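Local atomic coordinates of prolyl oligopeptidase (Novosphingobium capsulatum, PDB entry 1YR2), a protein that probably cleaves oligopeptides after proline, and much less readily after alanine, as a serine peptidase of the prolyl oligopeptidase family. Residues A[62-67]-A[75-80]; A[38-43]-A[82-87]; A[247-252]-A[256-261]; A[298-303]-A[326-331]. One frame throughout, in Å; residues are numbered along the deposited sequence.

Contact 1: residues A[62-67]-A[75-80]; sequences RWLEAD and AAWVQA
Trp77 meets Trp63 and Leu64 in a small aromatic cluster where a 3-10 turn packs on an alpha-helix. The turn, 62-65, lies in the loop before helix 72-89. This helix sits against helix 664-675, which flanks the eight-stranded sheet of the alpha/beta hydrolase fold. Along 75-80, Trp77 is the residue that makes the contact. Its CG stands anti to the backbone N (chi1 -174°), and the indole reaches out from the helix toward the turn. Leu64 presses on one face of this indole. Leu64 CD2 is 3.6 Å from Trp77 CD2 and 4.0 Å from the centroid of the five-membered ring, a CH-pi contact offset toward the rim. Leu64 CD1 adds a looser touch on Trp77 CE2. Trp63 comes in edge-on, and its six-membered ring makes an offset edge-to-face pair with the five-membered ring of Trp77. The planes are nearly perpendicular, at 89°, and the centroids are 5.8 Å apart. The polar edges of both indoles are bound outside the contact: Trp77 NE1 to Ser43 OG, and Trp63 NE1 to Pro44 O. One residue on, Val78 turns to Phe667 of helix 664-675, which also touches Trp77 and Leu64. Leu64 is shared by both indoles: its CG lies 3.6 Å above the plane of the Trp63 ring, toward the rim.

Contact 2: residues A[38-43]-A[82-87]; sequences PPYPAS and SAYTAA
Pro38 to Pro41 run past Tyr84 in an extended, polyproline-II-like conformation, and the closest alpha carbons, those of Pro41 and Tyr84, are 7.4 Å apart. Tyr84 belongs to helix 72-89. A chi1 near 180° (-177°) carries its ring out from the helix and across the proline-rich segment. The pyrrolidine of Pro41 lies over one face of that ring. Pro41 CD is 3.8 Å from the ring centroid and 20° off the normal, a CH-pi contact, while Pro41 CG rests near Tyr84 CB. Tyr40 meets the same ring obliquely, with Tyr40 CD1 3.8 Å from Tyr84 CE1. The Tyr40 hydroxyl goes on to bond His683 N, at the start of strand 683-687 in the hydrolase sheet. At the far end of Tyr84, its OH donates a short hydrogen bond of 2.5 Å to Pro38 O. That oxygen lies near the ring plane, but the hydroxyl is tilted from the carbonyl plane. Pro39 O also comes within 3.2 Å of Tyr84 CE2. Pro39 and Pro41 have no backbone N-H to give. Across this contact the chain offers a carbonyl acceptor, a proline CH and the Tyr40 ring; Tyr84 answers with its hydroxyl hydrogen and its ring.

Contact 3: residues A[247-252]-A[256-261]; sequences LHRLGT and ADQPVF
His248 turns its ring to the side of its carbonyl carbon (chi1 177°), while Asp257 CG stands beside its own backbone N (chi1 -72°), and these torsions bring imidazole and carboxylate together at the end of a beta hairpin. His248 ND1 donates to Asp257 OD1 at 2.6 Å, nearly straight at 169°. The oxygen lies close to the ring plane and is met on its syn side. The hairpin joins the two last strands of a propeller blade, 244-249 and 258-261. Leu247 and Gln258 form its antiparallel hydrogen-bonded pair: Leu247 N reaches Gln258 O at 2.9 Å, and Gln258 N returns to Leu247 O at 3.1 Å. Beyond them Arg249, extended from CG to NE, grips one atom end-on. Its NH1 and NH2 are each 2.9 Å from Gln258 OE1, both from the same face of the amide. One water joins Arg249 N, Thr252 OG1 and Asp257 OD1; a second links Arg249 NH1 to Ala256 O. Asp257 OD2 accepts from Tyr224 OH, and His248 NE2 is bonded to Asp204 OD2 on strand 204-210 of the preceding blade. With a carboxylate at each ring nitrogen, His248 may well be protonated, which would make the hairpin end part of a charged network reaching the preceding blade.

Contact 4: residues A[298-303]-A[326-331]; sequences VARVTN and VGDQLW
Val298 and Leu330 form the apolar part of this contact between two adjacent blades of the beta-propeller. Val298 lies on strand 295-302 of one four-stranded sheet, and Leu330 on strand 329-334 of the next. Both side chains point toward the other blade and slide past each other in opposite directions. Val298 CG1 meets Leu330 CD1 at 4.0 Å. Trp281 and Val283 of strand 281-287 extend this buried layer, the first against Val298 and the second against Leu330.

The ionic part lies nearer the end of the blades. Arg300 starts out extended and then bends at chi3 (-62°), which swings the guanidinium toward Asp328. Arg300 NH1 and Asp328 OD2 are 3.4 Å apart, a long salt bridge with a weak hydrogen bond. The carboxylate oxygen lies near the guanidinium plane, but the two flat groups are turned steeply, at 76°.

Backbone bonds shape the turn that carries the acid. Asp328 sits in the type II' turn from Val326 to Gln329, with Gly327 at positive phi. Gln329 N bonds Val326 O at 3.1 Å, closing the turn; Val326 N returns to Gln329 O.

Asp328 OD1 has stronger partners, Trp281 NE1 and Arg280 NH1, both from the blade that carries Arg300. The carboxylate thus reaches across to its neighbour chiefly through OD1. Arg300 is a long, weak partner, so its pull on the anion is probably small beside that of Arg280.

How the contacts relate
Contacts 1 and 2 lie side by side, centres about 13 Å apart, about two turns apart on helix 72-89. Along the chain contact 1 is nested inside the loop that contact 2 closes. Together they lay the N-terminal part of the chain against the hydrolase fold, near helix 664-675 and strand 683-687. Contacts 3 and 4 follow later, in series, at the far end of the molecule in the seven-bladed propeller. Their centres are about 20 Å apart and they do not touch. Contact 3 works within one blade, contact 4 between the next two. Centres of the two groups are 62 to 70 Å apart, so the two pairs are independent of each other, one at the hydrolase fold and one in the propeller.

Contact 1: residues A[62-67]-A[75-80]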
loop_
_atom_site.group_PDB
_atom_site.type_symbol
_atom_site.label_atom_id
_atom_site.label_comp_id
_atom_site.label_asym_id
_atom_site.label_seq_id
_atom_site.Cartn_x
_atom_site.Cartn_y
_atom_site.Cartn_z
ATOM N N ARG A 62 16.040 -32.194 -2.438
ATOM C CA ARG A 62 15.727 -31.641 -3.739
ATOM C C ARG A 62 14.428 -32.222 -4.311
ATOM O O ARG A 62 13.732 -31.555 -5.063
ATOM C CB ARG A 62 16.846 -31.861 -4.736
ATOM C CG ARG A 62 16.674 -30.950 -5.943
ATOM C CD ARG A 62 17.893 -30.786 -6.804
ATOM N NE ARG A 62 18.910 -29.998 -6.141
ATOM C CZ ARG A 62 20.103 -29.849 -6.646
ATOM N NH1 ARG A 62 20.417 -30.406 -7.829
ATOM N NH2 ARG A 62 21.020 -29.153 -5.988
ATOM N N TRP A 63 14.113 -33.459 -3.948
ATOM C CA TRP A 63 12.858 -34.095 -4.403
ATOM C C TRP A 63 11.593 -33.328 -3.978
ATOM O O TRP A 63 10.554 -33.437 -4.638
ATOM C CB TRP A 63 12.796 -35.559 -3.977
ATOM C CG TRP A 63 12.737 -35.778 -2.477
ATOM C CD1 TRP A 63 13.781 -35.932 -1.634
ATOM C CD2 TRP A 63 11.554 -35.852 -1.669
ATOM N NE1 TRP A 63 13.337 -36.089 -0.343
ATOM C CE2 TRP A 63 11.964 -36.039 -0.340
ATOM C CE3 TRP A 63 10.188 -35.792 -1.939
ATOM C CZ2 TRP A 63 11.052 -36.166 0.716
ATOM C CZ3 TRP A 63 9.282 -35.923 -0.885
ATOM C CH2 TRP A 63 9.718 -36.098 0.417
ATOM N N LEU A 64 11.684 -32.565 -2.889
ATOM C CA LEU A 64 10.566 -31.746 -2.408
ATOM C C LEU A 64 10.311 -30.503 -3.285
ATOM O O LEU A 64 9.328 -29.772 -3.083
ATOM C CB LEU A 64 10.761 -31.362 -0.946
ATOM C CG LEU A 64 10.334 -32.416 0.065
ATOM C CD1 LEU A 64 10.864 -32.010 1.411
ATOM C CD2 LEU A 64 8.861 -32.578 0.123
ATOM N N GLU A 65 11.144 -30.307 -4.303
ATOM C CA GLU A 65 10.908 -29.266 -5.284
ATOM C C GLU A 65 9.851 -29.671 -6.341
ATOM O O GLU A 65 9.370 -28.819 -7.073
ATOM C CB GLU A 65 12.205 -28.867 -6.001
ATOM C CG GLU A 65 13.268 -28.195 -5.102
ATOM C CD GLU A 65 14.584 -27.898 -5.829
ATOM O OE1 GLU A 65 14.667 -28.074 -7.070
ATOM O OE2 GLU A 65 15.543 -27.488 -5.155
ATOM N N ALA A 66 9.523 -30.955 -6.443
ATOM C CA ALA A 66 8.582 -31.412 -7.464
ATOM C C ALA A 66 7.169 -30.933 -7.169
ATOM O O ALA A 66 6.805 -30.688 -6.016
ATOM C CB ALA A 66 8.601 -32.918 -7.613
ATOM N N ASP A 67 6.386 -30.757 -8.248
ATOM C CA ASP A 67 5.007 -30.247 -8.142
ATOM C C ASP A 67 4.094 -31.234 -7.358
ATOM O O ASP A 67 3.929 -32.385 -7.733
ATOM C CB ASP A 67 4.480 -29.999 -9.578
ATOM C CG ASP A 67 3.301 -29.082 -9.626
ATOM O OD1 ASP A 67 2.274 -29.351 -8.961
ATOM O OD2 ASP A 67 3.319 -28.041 -10.324
ATOM N N ALA A 75 3.223 -35.125 -2.539
ATOM C CA ALA A 75 1.839 -35.093 -2.092
ATOM C C ALA A 75 1.724 -35.793 -0.742
ATOM O O ALA A 75 1.039 -35.315 0.118
ATOM C CB ALA A 75 0.914 -35.741 -3.119
ATOM N N ALA A 76 2.419 -36.904 -0.570
ATOM C CA ALA A 76 2.330 -37.696 0.661
ATOM C C ALA A 76 2.964 -36.918 1.819
ATOM O O ALA A 76 2.440 -36.901 2.919
ATOM C CB ALA A 76 3.043 -39.054 0.493
ATOM N N TRP A 77 4.072 -36.240 1.545
ATOM C CA TRP A 77 4.771 -35.459 2.567
ATOM C C TRP A 77 3.892 -34.281 2.974
ATOM O O TRP A 77 3.729 -34.015 4.169
ATOM C CB TRP A 77 6.094 -34.952 1.997
ATOM C CG TRP A 77 6.976 -34.249 2.969
ATOM C CD1 TRP A 77 7.889 -34.800 3.786
ATOM C CD2 TRP A 77 7.006 -32.847 3.209
ATOM N NE1 TRP A 77 8.501 -33.813 4.529
ATOM C CE2 TRP A 77 7.963 -32.607 4.192
ATOM C CE3 TRP A 77 6.292 -31.758 2.697
ATOM C CZ2 TRP A 77 8.239 -31.328 4.664
ATOM C CZ3 TRP A 77 6.564 -30.492 3.186
ATOM C CH2 TRP A 77 7.523 -30.295 4.145
ATOM N N VAL A 78 3.330 -33.588 1.976
ATOM C CA VAL A 78 2.452 -32.460 2.225
ATOM C C VAL A 78 1.251 -32.886 3.081
ATOM O O VAL A 78 0.900 -32.215 4.052
ATOM C CB VAL A 78 1.999 -31.783 0.908
ATOM C CG1 VAL A 78 0.755 -30.897 1.133
ATOM C CG2 VAL A 78 3.134 -30.963 0.335
ATOM N N GLN A 79 0.623 -34.011 2.746
ATOM C CA GLN A 79 -0.556 -34.444 3.503
ATOM C C GLN A 79 -0.213 -34.701 4.992
ATOM O O GLN A 79 -0.937 -34.253 5.869
ATOM C CB GLN A 79 -1.163 -35.710 2.840
ATOM C CG GLN A 79 -2.299 -36.385 3.606
ATOM C CD GLN A 79 -3.125 -37.348 2.699
ATOM O OE1 GLN A 79 -3.625 -36.935 1.631
ATOM N NE2 GLN A 79 -3.269 -38.610 3.126
ATOM N N ALA A 80 0.900 -35.408 5.230
ATOM C CA ALA A 80 1.410 -35.722 6.570
ATOM C C ALA A 80 1.820 -34.470 7.365
ATOM O O ALA A 80 1.439 -34.326 8.525
ATOM C CB ALA A 80 2.597 -36.751 6.490
#

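Contact 2: residues A[38-43]-A[82-87]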
loop_
_atom_site.group_PDB
_atom_site.type_symbol
_atom_site.label_atom_id
_atom_site.label_comp_id
_atom_site.label_asym_id
_atom_site.label_seq_id
_atom_site.Cartn_x
_atom_site.Cartn_y
_atom_site.Cartn_z
ATOM N N PRO A 38 4.947 -34.943 19.673
ATOM C CA PRO A 38 4.945 -36.282 18.959
ATOM C C PRO A 38 5.944 -36.230 17.843
ATOM O O PRO A 38 6.227 -35.134 17.404
ATOM C CB PRO A 38 3.539 -36.386 18.368
ATOM C CG PRO A 38 2.884 -35.056 18.601
ATOM C CD PRO A 38 3.859 -34.075 19.210
ATOM N N PRO A 39 6.489 -37.345 17.384
ATOM C CA PRO A 39 7.587 -37.265 16.410
ATOM C C PRO A 39 7.143 -36.691 15.042
ATOM O O PRO A 39 6.011 -36.894 14.566
ATOM C CB PRO A 39 8.095 -38.709 16.299
ATOM C CG PRO A 39 7.098 -39.568 17.038
ATOM C CD PRO A 39 6.104 -38.729 17.740
ATOM N N TYR A 40 8.040 -35.927 14.422
ATOM C CA TYR A 40 7.741 -35.335 13.137
ATOM C C TYR A 40 7.427 -36.402 12.082
ATOM O O TYR A 40 8.003 -37.489 12.142
ATOM C CB TYR A 40 8.955 -34.557 12.681
ATOM C CG TYR A 40 9.229 -33.322 13.488
ATOM C CD1 TYR A 40 8.235 -32.376 13.676
ATOM C CD2 TYR A 40 10.468 -33.100 14.071
ATOM C CE1 TYR A 40 8.455 -31.226 14.394
ATOM C CE2 TYR A 40 10.700 -31.926 14.789
ATOM C CZ TYR A 40 9.662 -31.003 14.946
ATOM O OH TYR A 40 9.842 -29.811 15.638
ATOM N N PRO A 41 6.615 -36.079 11.074
ATOM C CA PRO A 41 6.496 -36.956 9.905
ATOM C C PRO A 41 7.845 -37.105 9.229
ATOM O O PRO A 41 8.705 -36.227 9.390
ATOM C CB PRO A 41 5.511 -36.225 9.005
ATOM C CG PRO A 41 4.739 -35.323 9.966
ATOM C CD PRO A 41 5.812 -34.843 10.911
ATOM N N ALA A 42 8.046 -38.219 8.538
ATOM C CA ALA A 42 9.319 -38.494 7.919
ATOM C C ALA A 42 9.663 -37.454 6.827
ATOM O O ALA A 42 8.814 -36.978 6.097
ATOM C CB ALA A 42 9.327 -39.934 7.343
ATOM N N SER A 43 10.931 -37.104 6.733
ATOM C CA SER A 43 11.417 -36.376 5.564
ATOM C C SER A 43 12.582 -37.165 4.966
ATOM O O SER A 43 13.711 -36.831 5.217
ATOM C CB SER A 43 11.837 -34.962 5.985
ATOM O OG SER A 43 10.664 -34.225 6.382
ATOM N N SER A 82 0.866 -31.337 6.859
ATOM C CA SER A 82 -0.289 -30.483 7.016
ATOM C C SER A 82 -1.166 -30.990 8.144
ATOM O O SER A 82 -1.628 -30.215 8.957
ATOM C CB SER A 82 -1.095 -30.423 5.722
ATOM O OG SER A 82 -2.067 -29.388 5.867
ATOM N N ALA A 83 -1.398 -32.288 8.189
ATOM C CA ALA A 83 -2.232 -32.867 9.234
ATOM C C ALA A 83 -1.544 -32.777 10.596
ATOM O O ALA A 83 -2.199 -32.466 11.611
ATOM C CB ALA A 83 -2.589 -34.315 8.895
ATOM N N TYR A 84 -0.230 -33.000 10.603
ATOM C CA TYR A 84 0.589 -32.904 11.807
ATOM C C TYR A 84 0.525 -31.485 12.390
ATOM O O TYR A 84 0.398 -31.296 13.596
ATOM C CB TYR A 84 2.042 -33.256 11.477
ATOM C CG TYR A 84 2.965 -33.260 12.652
ATOM C CD1 TYR A 84 3.610 -32.103 13.040
ATOM C CD2 TYR A 84 3.188 -34.419 13.396
ATOM C CE1 TYR A 84 4.477 -32.083 14.133
ATOM C CE2 TYR A 84 4.053 -34.413 14.484
ATOM C CZ TYR A 84 4.691 -33.251 14.843
ATOM O OH TYR A 84 5.521 -33.212 15.920
ATOM N N THR A 85 0.632 -30.491 11.542
ATOM C CA THR A 85 0.598 -29.124 12.022
ATOM C C THR A 85 -0.819 -28.736 12.504
ATOM O O THR A 85 -0.989 -28.042 13.526
ATOM C CB THR A 85 1.049 -28.211 10.931
ATOM O OG1 THR A 85 2.450 -28.428 10.705
ATOM C CG2 THR A 85 0.933 -26.771 11.351
ATOM N N ALA A 86 -1.828 -29.180 11.769
ATOM C CA ALA A 86 -3.206 -28.802 12.108
ATOM C C ALA A 86 -3.603 -29.359 13.485
ATOM O O ALA A 86 -4.241 -28.663 14.276
ATOM C CB ALA A 86 -4.154 -29.260 11.045
ATOM N N ALA A 87 -3.177 -30.589 13.769
ATOM C CA ALA A 87 -3.355 -31.246 15.066
ATOM C C ALA A 87 -2.703 -30.504 16.219
ATOM O O ALA A 87 -3.256 -30.468 17.315
ATOM C CB ALA A 87 -2.830 -32.703 15.017
#

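Contact 3: residues A[247-252]-A[256-261]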
loop_
_atom_site.group_PDB
_atom_site.type_symbol
_atom_site.label_atom_id
_atom_site.label_comp_id
_atom_site.label_asym_id
_atom_site.label_seq_id
_atom_site.Cartn_x
_atom_site.Cartn_y
_atom_site.Cartn_z
ATOM N N LEU A 247 -14.924 16.583 -27.154
ATOM C CA LEU A 247 -15.821 17.368 -26.308
ATOM C C LEU A 247 -17.229 16.919 -26.645
ATOM O O LEU A 247 -17.665 16.980 -27.801
ATOM C CB LEU A 247 -15.673 18.870 -26.538
ATOM C CG LEU A 247 -16.552 19.804 -25.712
ATOM C CD1 LEU A 247 -16.097 19.728 -24.246
ATOM C CD2 LEU A 247 -16.486 21.220 -26.231
ATOM N N HIS A 248 -17.948 16.476 -25.629
ATOM C CA HIS A 248 -19.352 16.168 -25.782
ATOM C C HIS A 248 -20.219 17.287 -25.209
ATOM O O HIS A 248 -20.086 17.641 -24.026
ATOM C CB HIS A 248 -19.722 14.861 -25.073
ATOM C CG HIS A 248 -21.179 14.547 -25.152
ATOM N ND1 HIS A 248 -21.810 14.306 -26.348
ATOM C CD2 HIS A 248 -22.144 14.485 -24.193
ATOM C CE1 HIS A 248 -23.095 14.069 -26.126
ATOM N NE2 HIS A 248 -23.328 14.190 -24.832
ATOM N N ARG A 249 -21.171 17.756 -26.009
ATOM C CA ARG A 249 -22.171 18.725 -25.521
ATOM C C ARG A 249 -23.463 18.055 -25.087
ATOM O O ARG A 249 -24.030 17.249 -25.788
ATOM C CB ARG A 249 -22.409 19.819 -26.564
ATOM C CG ARG A 249 -21.172 20.757 -26.676
ATOM C CD ARG A 249 -21.385 21.902 -27.654
ATOM N NE ARG A 249 -20.223 22.784 -27.746
ATOM C CZ ARG A 249 -19.255 22.649 -28.636
ATOM N NH1 ARG A 249 -19.263 21.661 -29.533
ATOM N NH2 ARG A 249 -18.272 23.517 -28.631
ATOM N N LEU A 250 -23.901 18.353 -23.882
ATOM C CA LEU A 250 -24.950 17.555 -23.286
ATOM C C LEU A 250 -26.227 17.833 -24.065
ATOM O O LEU A 250 -26.435 18.951 -24.472
ATOM C CB LEU A 250 -25.092 17.901 -21.797
ATOM C CG LEU A 250 -24.316 17.114 -20.750
ATOM C CD1 LEU A 250 -24.771 15.664 -20.761
ATOM C CD2 LEU A 250 -22.789 17.218 -20.926
ATOM N N GLY A 251 -27.048 16.810 -24.286
ATOM C CA GLY A 251 -28.265 16.917 -25.091
ATOM C C GLY A 251 -28.099 16.720 -26.589
ATOM O O GLY A 251 -29.013 16.973 -27.377
ATOM N N THR A 252 -26.909 16.333 -27.014
ATOM C CA THR A 252 -26.681 16.023 -28.408
ATOM C C THR A 252 -26.164 14.593 -28.496
ATOM O O THR A 252 -25.722 14.030 -27.499
ATOM C CB THR A 252 -25.664 16.981 -29.053
ATOM O OG1 THR A 252 -24.393 16.847 -28.408
ATOM C CG2 THR A 252 -26.038 18.442 -28.800
ATOM N N ALA A 256 -22.255 14.290 -32.755
ATOM C CA ALA A 256 -22.069 15.727 -32.866
ATOM C C ALA A 256 -20.812 16.225 -32.143
ATOM O O ALA A 256 -20.476 17.407 -32.214
ATOM C CB ALA A 256 -23.296 16.433 -32.351
ATOM N N ASP A 257 -20.099 15.316 -31.472
ATOM C CA ASP A 257 -18.954 15.723 -30.664
ATOM C C ASP A 257 -17.876 16.355 -31.515
ATOM O O ASP A 257 -17.729 16.051 -32.706
ATOM C CB ASP A 257 -18.370 14.504 -29.878
ATOM C CG ASP A 257 -19.275 14.049 -28.732
ATOM O OD1 ASP A 257 -20.456 14.529 -28.604
ATOM O OD2 ASP A 257 -18.894 13.178 -27.914
ATOM N N GLN A 258 -17.074 17.183 -30.869
ATOM C CA GLN A 258 -16.055 17.997 -31.500
ATOM C C GLN A 258 -14.647 17.441 -31.090
ATOM O O GLN A 258 -14.394 17.332 -29.909
ATOM C CB GLN A 258 -16.236 19.389 -30.929
ATOM C CG GLN A 258 -15.197 20.469 -31.309
ATOM C CD GLN A 258 -15.569 21.812 -30.686
ATOM O OE1 GLN A 258 -16.727 22.216 -30.776
ATOM N NE2 GLN A 258 -14.609 22.477 -30.005
ATOM N N PRO A 259 -13.763 17.142 -32.031
ATOM C CA PRO A 259 -12.396 16.716 -31.736
ATOM C C PRO A 259 -11.592 17.853 -31.103
ATOM O O PRO A 259 -11.711 18.996 -31.519
ATOM C CB PRO A 259 -11.829 16.346 -33.101
ATOM C CG PRO A 259 -12.727 16.906 -34.096
ATOM C CD PRO A 259 -14.010 17.252 -33.484
ATOM N N VAL A 260 -10.817 17.557 -30.071
ATOM C CA VAL A 260 -10.021 18.572 -29.371
ATOM C C VAL A 260 -8.541 18.370 -29.557
ATOM O O VAL A 260 -7.815 19.333 -29.812
ATOM C CB VAL A 260 -10.349 18.561 -27.867
ATOM C CG1 VAL A 260 -9.451 19.541 -27.107
ATOM C CG2 VAL A 260 -11.796 18.951 -27.671
ATOM N N PHE A 261 -8.074 17.119 -29.447
ATOM C CA PHE A 261 -6.638 16.851 -29.541
ATOM C C PHE A 261 -6.326 15.435 -29.994
ATOM O O PHE A 261 -6.943 14.472 -29.523
ATOM C CB PHE A 261 -5.950 17.065 -28.193
ATOM C CG PHE A 261 -4.450 17.152 -28.284
ATOM C CD1 PHE A 261 -3.842 18.185 -28.989
ATOM C CD2 PHE A 261 -3.636 16.177 -27.698
ATOM C CE1 PHE A 261 -2.508 18.247 -29.106
ATOM C CE2 PHE A 261 -2.265 16.272 -27.798
ATOM C CZ PHE A 261 -1.708 17.280 -28.489
HETATM O O HOH W 1 -21.784 16.821 -28.683
HETATM O O HOH W 2 -20.936 19.338 -30.130
#

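Contact 4: residues A[298-303]-A[326-331]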
loop_
_atom_site.group_PDB
_atom_site.type_symbol
_atom_site.label_atom_id
_atom_site.label_comp_id
_atom_site.label_asym_id
_atom_site.label_seq_id
_atom_site.Cartn_x
_atom_site.Cartn_y
_atom_site.Cartn_z
ATOM N N VAL A 298 -1.755 22.750 -23.554
ATOM C CA VAL A 298 -2.770 23.575 -22.883
ATOM C C VAL A 298 -3.626 24.315 -23.910
ATOM O O VAL A 298 -3.196 24.541 -25.028
ATOM C CB VAL A 298 -2.165 24.591 -21.887
ATOM C CG1 VAL A 298 -1.424 23.839 -20.798
ATOM C CG2 VAL A 298 -1.278 25.605 -22.579
ATOM N N ALA A 299 -4.846 24.655 -23.521
ATOM C CA ALA A 299 -5.714 25.451 -24.357
ATOM C C ALA A 299 -6.503 26.350 -23.479
ATOM O O ALA A 299 -7.126 25.924 -22.518
ATOM C CB ALA A 299 -6.637 24.599 -25.167
ATOM N N ARG A 300 -6.507 27.613 -23.842
ATOM C CA ARG A 300 -7.315 28.623 -23.168
ATOM C C ARG A 300 -8.828 28.479 -23.461
ATOM O O ARG A 300 -9.262 28.363 -24.615
ATOM C CB ARG A 300 -6.812 30.013 -23.595
ATOM C CG ARG A 300 -7.508 31.168 -22.953
ATOM C CD ARG A 300 -7.010 32.527 -23.503
ATOM N NE ARG A 300 -5.585 32.714 -23.227
ATOM C CZ ARG A 300 -5.065 33.407 -22.215
ATOM N NH1 ARG A 300 -5.832 34.058 -21.342
ATOM N NH2 ARG A 300 -3.746 33.475 -22.091
ATOM N N VAL A 301 -9.634 28.542 -22.410
ATOM C CA VAL A 301 -11.093 28.528 -22.536
ATOM C C VAL A 301 -11.599 29.964 -22.314
ATOM O O VAL A 301 -11.266 30.606 -21.325
ATOM C CB VAL A 301 -11.742 27.582 -21.521
ATOM C CG1 VAL A 301 -13.250 27.496 -21.731
ATOM C CG2 VAL A 301 -11.122 26.206 -21.599
ATOM N N THR A 302 -12.306 30.483 -23.298
ATOM C CA THR A 302 -12.863 31.849 -23.261
ATOM C C THR A 302 -14.308 31.702 -23.678
ATOM O O THR A 302 -14.570 31.251 -24.794
ATOM C CB THR A 302 -12.161 32.782 -24.286
ATOM O OG1 THR A 302 -10.738 32.741 -24.112
ATOM C CG2 THR A 302 -12.534 34.284 -24.019
ATOM N N ASN A 303 -15.228 32.053 -22.789
ATOM C CA ASN A 303 -16.681 32.063 -23.088
ATOM C C ASN A 303 -17.216 30.696 -23.519
ATOM O O ASN A 303 -17.997 30.602 -24.431
ATOM C CB ASN A 303 -17.006 33.081 -24.171
ATOM C CG ASN A 303 -16.672 34.495 -23.766
ATOM O OD1 ASN A 303 -17.016 34.924 -22.668
ATOM N ND2 ASN A 303 -16.017 35.240 -24.660
ATOM N N VAL A 326 -5.362 28.529 -11.212
ATOM C CA VAL A 326 -6.156 29.647 -10.716
ATOM C C VAL A 326 -5.833 30.771 -11.659
ATOM O O VAL A 326 -4.667 31.157 -11.799
ATOM C CB VAL A 326 -5.767 30.090 -9.291
ATOM C CG1 VAL A 326 -6.592 31.318 -8.845
ATOM C CG2 VAL A 326 -5.908 28.992 -8.333
ATOM N N GLY A 327 -6.844 31.267 -12.361
ATOM C CA GLY A 327 -6.611 32.380 -13.280
ATOM C C GLY A 327 -5.752 31.880 -14.440
ATOM O O GLY A 327 -6.046 30.843 -15.020
ATOM N N ASP A 328 -4.667 32.576 -14.760
ATOM C CA ASP A 328 -3.799 32.138 -15.855
ATOM C C ASP A 328 -2.505 31.534 -15.338
ATOM O O ASP A 328 -1.468 31.562 -16.000
ATOM C CB ASP A 328 -3.512 33.287 -16.797
ATOM C CG ASP A 328 -4.689 33.645 -17.674
ATOM O OD1 ASP A 328 -5.546 32.753 -17.955
ATOM O OD2 ASP A 328 -4.778 34.787 -18.184
ATOM N N GLN A 329 -2.568 31.017 -14.114
ATOM C CA GLN A 329 -1.459 30.281 -13.520
ATOM C C GLN A 329 -1.864 28.833 -13.276
ATOM O O GLN A 329 -2.929 28.564 -12.757
ATOM C CB GLN A 329 -1.019 30.956 -12.221
ATOM C CG GLN A 329 -0.400 32.337 -12.513
ATOM C CD GLN A 329 0.058 33.072 -11.304
ATOM O OE1 GLN A 329 -0.495 32.889 -10.217
ATOM N NE2 GLN A 329 1.074 33.914 -11.477
ATOM N N LEU A 330 -0.974 27.921 -13.623
ATOM C CA LEU A 330 -1.140 26.498 -13.430
ATOM C C LEU A 330 -0.014 25.960 -12.536
ATOM O O LEU A 330 1.119 26.388 -12.634
ATOM C CB LEU A 330 -1.032 25.812 -14.788
ATOM C CG LEU A 330 -1.971 26.234 -15.919
ATOM C CD1 LEU A 330 -1.724 25.323 -17.117
ATOM C CD2 LEU A 330 -3.422 26.194 -15.520
ATOM N N TRP A 331 -0.294 24.956 -11.718
ATOM C CA TRP A 331 0.742 24.342 -10.899
ATOM C C TRP A 331 0.877 22.875 -11.292
ATOM O O TRP A 331 -0.108 22.219 -11.526
ATOM C CB TRP A 331 0.341 24.391 -9.423
ATOM C CG TRP A 331 0.553 25.765 -8.864
ATOM C CD1 TRP A 331 1.624 26.193 -8.152
ATOM C CD2 TRP A 331 -0.305 26.895 -9.002
ATOM N NE1 TRP A 331 1.476 27.512 -7.803
ATOM C CE2 TRP A 331 0.294 27.971 -8.296
ATOM C CE3 TRP A 331 -1.559 27.095 -9.571
ATOM C CZ2 TRP A 331 -0.271 29.249 -8.221
ATOM C CZ3 TRP A 331 -2.136 28.383 -9.479
ATOM C CH2 TRP A 331 -1.478 29.432 -8.815
#